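Putative pyrazinamidase/nicotinamidase (Streptococcus mutans, PDB 3S2S) probably hydrolyses nicotinamide and pyrazinamide to the corresponding acids, as a zinc-containing member of the isochorismatase family of hydrolases. Local coordinates at residues A[72-86]-A[122-136]. Sequence-based numbering, arbitrary orientation.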
# COMPACT_ATOMS: atom_id res chain seq x y z
N THR A 72 -10.18 1.84 27.34
CA THR A 72 -9.06 0.96 26.99
C THR A 72 -9.04 -0.28 27.88
O THR A 72 -8.89 -1.41 27.41
CB THR A 72 -7.74 1.73 27.07
OG1 THR A 72 -7.82 2.86 26.19
CG2 THR A 72 -6.55 0.85 26.66
N GLN A 73 -9.21 -0.09 29.18
CA GLN A 73 -9.27 -1.23 30.08
C GLN A 73 -10.45 -2.13 29.72
O GLN A 73 -10.34 -3.37 29.73
CB GLN A 73 -9.39 -0.75 31.53
CG GLN A 73 -9.44 -1.87 32.55
CD GLN A 73 -8.11 -2.58 32.68
OE1 GLN A 73 -7.11 -1.97 33.05
NE2 GLN A 73 -8.10 -3.88 32.38
N LYS A 74 -11.58 -1.52 29.39
CA LYS A 74 -12.76 -2.32 29.04
C LYS A 74 -12.55 -3.12 27.78
O LYS A 74 -12.88 -4.31 27.72
CB LYS A 74 -14.02 -1.46 28.92
CG LYS A 74 -15.20 -2.27 28.42
CD LYS A 74 -16.53 -1.62 28.76
CE LYS A 74 -17.68 -2.58 28.50
NZ LYS A 74 -18.97 -2.10 29.08
N ALA A 75 -11.98 -2.49 26.76
CA ALA A 75 -11.71 -3.20 25.51
C ALA A 75 -10.82 -4.39 25.80
O ALA A 75 -11.06 -5.49 25.31
CB ALA A 75 -11.04 -2.28 24.50
N TYR A 76 -9.80 -4.17 26.63
CA TYR A 76 -8.87 -5.23 26.97
C TYR A 76 -9.57 -6.36 27.72
O TYR A 76 -9.35 -7.54 27.43
CB TYR A 76 -7.69 -4.71 27.78
CG TYR A 76 -6.76 -5.80 28.24
CD1 TYR A 76 -5.73 -6.26 27.41
CD2 TYR A 76 -6.91 -6.39 29.49
CE1 TYR A 76 -4.87 -7.26 27.83
CE2 TYR A 76 -6.06 -7.40 29.90
CZ TYR A 76 -5.04 -7.83 29.07
OH TYR A 76 -4.19 -8.82 29.47
N ASP A 77 -10.42 -5.99 28.68
CA ASP A 77 -11.21 -6.97 29.44
C ASP A 77 -12.14 -7.77 28.52
O ASP A 77 -12.43 -8.94 28.78
CB ASP A 77 -12.05 -6.29 30.53
CG ASP A 77 -11.20 -5.73 31.66
OD1 ASP A 77 -9.99 -6.04 31.74
OD2 ASP A 77 -11.77 -4.98 32.50
N ASN A 78 -12.61 -7.13 27.45
CA ASN A 78 -13.50 -7.78 26.51
C ASN A 78 -12.79 -8.71 25.54
O ASN A 78 -13.43 -9.36 24.73
CB ASN A 78 -14.31 -6.74 25.72
CG ASN A 78 -15.40 -6.09 26.54
OD1 ASN A 78 -15.62 -6.46 27.69
ND2 ASN A 78 -16.08 -5.12 25.95
N GLY A 79 -11.46 -8.75 25.62
CA GLY A 79 -10.66 -9.61 24.76
C GLY A 79 -10.07 -8.95 23.51
O GLY A 79 -9.59 -9.64 22.61
N ASP A 80 -10.11 -7.62 23.46
CA ASP A 80 -9.68 -6.91 22.25
C ASP A 80 -8.16 -6.77 22.26
O ASP A 80 -7.53 -6.88 23.30
CB ASP A 80 -10.33 -5.53 22.16
CG ASP A 80 -11.84 -5.59 21.96
OD1 ASP A 80 -12.38 -6.68 21.64
OD2 ASP A 80 -12.49 -4.53 22.11
N TYR A 81 -7.59 -6.52 21.09
CA TYR A 81 -6.19 -6.15 20.98
C TYR A 81 -6.08 -4.65 21.20
O TYR A 81 -6.99 -3.90 20.83
CB TYR A 81 -5.69 -6.51 19.58
CG TYR A 81 -5.85 -8.00 19.32
CD1 TYR A 81 -4.95 -8.92 19.85
CD2 TYR A 81 -6.91 -8.47 18.56
CE1 TYR A 81 -5.11 -10.28 19.63
CE2 TYR A 81 -7.07 -9.83 18.33
CZ TYR A 81 -6.16 -10.72 18.87
OH TYR A 81 -6.32 -12.06 18.65
N ILE A 82 -4.97 -4.21 21.80
CA ILE A 82 -4.78 -2.80 22.10
C ILE A 82 -3.50 -2.31 21.44
O ILE A 82 -2.44 -2.90 21.66
CB ILE A 82 -4.59 -2.56 23.62
CG1 ILE A 82 -5.70 -3.24 24.45
CG2 ILE A 82 -4.48 -1.05 23.91
CD1 ILE A 82 -7.12 -2.71 24.20
N PHE A 83 -3.60 -1.27 20.60
CA PHE A 83 -2.43 -0.75 19.88
C PHE A 83 -2.19 0.71 20.25
O PHE A 83 -3.01 1.57 19.91
CB PHE A 83 -2.64 -0.84 18.37
CG PHE A 83 -2.64 -2.25 17.84
CD1 PHE A 83 -1.48 -2.79 17.30
CD2 PHE A 83 -3.80 -3.03 17.88
CE1 PHE A 83 -1.46 -4.10 16.81
CE2 PHE A 83 -3.78 -4.34 17.38
CZ PHE A 83 -2.62 -4.87 16.85
N PHE A 84 -1.09 0.98 20.94
CA PHE A 84 -0.66 2.36 21.18
C PHE A 84 0.14 2.83 19.97
O PHE A 84 1.21 2.29 19.69
CB PHE A 84 0.17 2.47 22.47
CG PHE A 84 -0.65 2.20 23.71
CD1 PHE A 84 -1.33 3.23 24.33
CD2 PHE A 84 -0.76 0.91 24.22
CE1 PHE A 84 -2.10 2.99 25.44
CE2 PHE A 84 -1.54 0.66 25.34
CZ PHE A 84 -2.20 1.72 25.96
N THR A 85 -0.38 3.82 19.25
CA THR A 85 0.26 4.24 18.00
C THR A 85 0.68 5.68 18.23
O THR A 85 -0.15 6.59 18.33
CB THR A 85 -0.69 4.07 16.81
OG1 THR A 85 -1.86 4.90 17.00
CG2 THR A 85 -1.09 2.61 16.69
N ILE A 86 1.99 5.86 18.36
CA ILE A 86 2.53 7.05 19.00
C ILE A 86 3.59 7.74 18.17
O ILE A 86 4.62 7.15 17.85
CB ILE A 86 3.19 6.68 20.35
CG1 ILE A 86 2.24 5.85 21.22
CG2 ILE A 86 3.69 7.94 21.08
CD1 ILE A 86 0.97 6.59 21.71
N PHE A 122 -1.83 1.52 32.59
CA PHE A 122 -2.27 0.39 31.78
C PHE A 122 -1.11 -0.14 30.94
O PHE A 122 -0.84 -1.35 30.93
CB PHE A 122 -3.45 0.74 30.87
CG PHE A 122 -3.90 -0.40 30.02
CD1 PHE A 122 -4.89 -1.28 30.45
CD2 PHE A 122 -3.29 -0.63 28.78
CE1 PHE A 122 -5.28 -2.36 29.66
CE2 PHE A 122 -3.67 -1.72 27.99
CZ PHE A 122 -4.67 -2.58 28.43
N TYR A 123 -0.42 0.75 30.22
CA TYR A 123 0.65 0.27 29.36
C TYR A 123 1.76 -0.39 30.18
O TYR A 123 2.23 -1.48 29.83
CB TYR A 123 1.22 1.37 28.46
CG TYR A 123 2.32 0.80 27.62
CD1 TYR A 123 2.03 -0.07 26.59
CD2 TYR A 123 3.65 1.07 27.90
CE1 TYR A 123 3.05 -0.65 25.83
CE2 TYR A 123 4.66 0.52 27.15
CZ TYR A 123 4.35 -0.34 26.12
OH TYR A 123 5.35 -0.89 25.37
N GLN A 124 2.18 0.26 31.25
CA GLN A 124 3.24 -0.30 32.07
C GLN A 124 2.86 -1.71 32.54
O GLN A 124 3.69 -2.62 32.50
CB GLN A 124 3.57 0.61 33.26
N LYS A 125 1.60 -1.89 32.96
CA LYS A 125 1.17 -3.18 33.51
C LYS A 125 1.08 -4.26 32.44
O LYS A 125 1.16 -5.45 32.74
CB LYS A 125 -0.17 -3.05 34.25
CG LYS A 125 -0.05 -2.35 35.61
CD LYS A 125 -1.39 -2.08 36.26
CE LYS A 125 -1.21 -1.36 37.60
NZ LYS A 125 -2.50 -1.09 38.30
N HIS A 126 0.93 -3.85 31.20
CA HIS A 126 0.76 -4.80 30.11
C HIS A 126 1.88 -4.71 29.09
O HIS A 126 1.71 -5.09 27.93
CB HIS A 126 -0.58 -4.57 29.42
CG HIS A 126 -1.75 -4.73 30.32
ND1 HIS A 126 -2.41 -5.93 30.47
CD2 HIS A 126 -2.37 -3.85 31.15
CE1 HIS A 126 -3.40 -5.78 31.34
NE2 HIS A 126 -3.40 -4.53 31.76
N GLU A 127 3.04 -4.23 29.53
CA GLU A 127 4.18 -4.00 28.66
C GLU A 127 4.68 -5.27 27.94
O GLU A 127 5.32 -5.19 26.89
CB GLU A 127 5.32 -3.39 29.48
CG GLU A 127 6.50 -2.88 28.69
CD GLU A 127 7.54 -2.25 29.60
OE1 GLU A 127 7.41 -2.38 30.83
OE2 GLU A 127 8.49 -1.62 29.07
N ASN A 128 4.35 -6.44 28.50
CA ASN A 128 4.80 -7.72 27.94
C ASN A 128 3.63 -8.62 27.56
O ASN A 128 3.79 -9.83 27.38
CB ASN A 128 5.69 -8.45 28.95
CG ASN A 128 6.93 -7.66 29.32
OD1 ASN A 128 7.70 -7.26 28.45
ND2 ASN A 128 7.12 -7.43 30.61
N ASP A 129 2.45 -8.02 27.45
CA ASP A 129 1.23 -8.75 27.13
C ASP A 129 1.12 -8.93 25.62
O ASP A 129 1.20 -7.95 24.87
CB ASP A 129 0.04 -7.92 27.63
CG ASP A 129 -1.26 -8.70 27.66
OD1 ASP A 129 -1.83 -8.82 28.76
OD2 ASP A 129 -1.73 -9.17 26.62
N LYS A 130 0.93 -10.17 25.18
CA LYS A 130 0.83 -10.50 23.75
C LYS A 130 -0.23 -9.68 23.02
O LYS A 130 -0.14 -9.51 21.81
CB LYS A 130 0.48 -11.99 23.55
CG LYS A 130 1.59 -12.99 23.78
CD LYS A 130 0.98 -14.39 23.92
CE LYS A 130 1.62 -15.41 23.00
NZ LYS A 130 2.86 -16.00 23.57
N ARG A 131 -1.23 -9.18 23.75
CA ARG A 131 -2.35 -8.49 23.12
C ARG A 131 -2.20 -6.98 23.12
O ARG A 131 -3.07 -6.29 22.61
CB ARG A 131 -3.67 -8.87 23.81
CG ARG A 131 -4.01 -10.35 23.73
CD ARG A 131 -5.01 -10.72 24.81
NE ARG A 131 -6.11 -9.78 24.73
CZ ARG A 131 -6.92 -9.45 25.72
NH1 ARG A 131 -6.82 -10.00 26.93
NH2 ARG A 131 -7.86 -8.55 25.48
N VAL A 132 -1.10 -6.48 23.66
CA VAL A 132 -0.89 -5.04 23.78
C VAL A 132 0.39 -4.64 23.03
O VAL A 132 1.46 -5.24 23.24
CB VAL A 132 -0.82 -4.61 25.25
CG1 VAL A 132 -0.56 -3.11 25.35
CG2 VAL A 132 -2.13 -5.01 25.95
N PHE A 133 0.27 -3.65 22.15
CA PHE A 133 1.35 -3.26 21.26
C PHE A 133 1.69 -1.79 21.40
O PHE A 133 0.80 -0.95 21.65
CB PHE A 133 0.93 -3.48 19.81
CG PHE A 133 0.57 -4.90 19.49
CD1 PHE A 133 1.48 -5.73 18.85
CD2 PHE A 133 -0.67 -5.41 19.85
CE1 PHE A 133 1.15 -7.05 18.57
CE2 PHE A 133 -1.01 -6.72 19.57
CZ PHE A 133 -0.09 -7.54 18.94
N TRP A 134 2.97 -1.48 21.24
CA TRP A 134 3.42 -0.10 21.09
C TRP A 134 4.03 0.04 19.71
O TRP A 134 4.91 -0.75 19.32
CB TRP A 134 4.49 0.24 22.14
CG TRP A 134 5.03 1.66 22.01
CD1 TRP A 134 5.96 2.11 21.11
CD2 TRP A 134 4.70 2.79 22.84
NE1 TRP A 134 6.21 3.44 21.32
CE2 TRP A 134 5.46 3.89 22.37
CE3 TRP A 134 3.84 2.98 23.93
CZ2 TRP A 134 5.38 5.16 22.95
CZ3 TRP A 134 3.77 4.25 24.52
CH2 TRP A 134 4.53 5.32 24.02
N MET A 135 3.56 1.02 18.95
CA MET A 135 4.05 1.26 17.61
C MET A 135 4.45 2.70 17.45
O MET A 135 3.63 3.59 17.62
CB MET A 135 2.96 0.95 16.56
CG MET A 135 2.69 -0.50 16.42
SD MET A 135 1.40 -0.71 15.18
CE MET A 135 1.40 -2.50 15.13
N ASP A 136 5.70 2.95 17.08
CA ASP A 136 6.11 4.30 16.75
C ASP A 136 5.63 4.68 15.37
O ASP A 136 5.64 3.84 14.44
CB ASP A 136 7.64 4.41 16.78
CG ASP A 136 8.24 4.11 18.15
OD1 ASP A 136 7.73 4.60 19.17
OD2 ASP A 136 9.25 3.39 18.21
O HOH W 1 -4.54 -2.49 34.00
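Two neighbouring helix-loop-strand units of a parallel sheet meet here, strand 81-86 pairing with strand 132-136 and the helix ends closing over one face. The strand axes approach to 4.7 Å at 19°, and Ile82 to Ile86 lie in register with Val132 to Asp136. The ladder zigzags: Ile82 N donates to Arg131 O (2.9 Å), Ile82 O accepts from Phe133 N, and the pattern repeats through Phe84 to Ile86 N on Met135 O.

Before the strands, Tyr76 is gripped from several sides. The guanidinium of Arg131 lies flat over one face, planes 7° apart, with CZ 4.1 Å from the ring centroid, a cation-pi stack. Bent at chi3 (51°), the arginine also brings NH2 to Tyr76 O (2.7 Å, in the carbonyl plane) and to Asp80 O (2.8 Å), bridging both sides of the Schellman turn at Gly79. His126 turns its edge to the opposite face, CE1 3.4 Å from Tyr76 CE2. The phenol OH gives a very short 2.5 Å bond to Asp129 OD1, while Asp129 OD2 takes Arg131 N on its anti lone pair in an Asx turn. Thus one carboxylate ties the tyrosine to the loop that carries its stacking arginine.

Phe122 points an edge at the Tyr76 ring in an offset edge-to-face pair and receives Thr72 CG2 over a face. On that side of the sheet, Ile86 CG1 sits 3.7 Å from the centroid of the Trp134 six-membered ring. On the other, Phe83 and Phe133 form an offset stack beside helix 148-154. Ile86 directly precedes the zinc ligand Asp87; such parallel strands with helices on both faces are typical of the isochorismatase-like α/β/α sandwich.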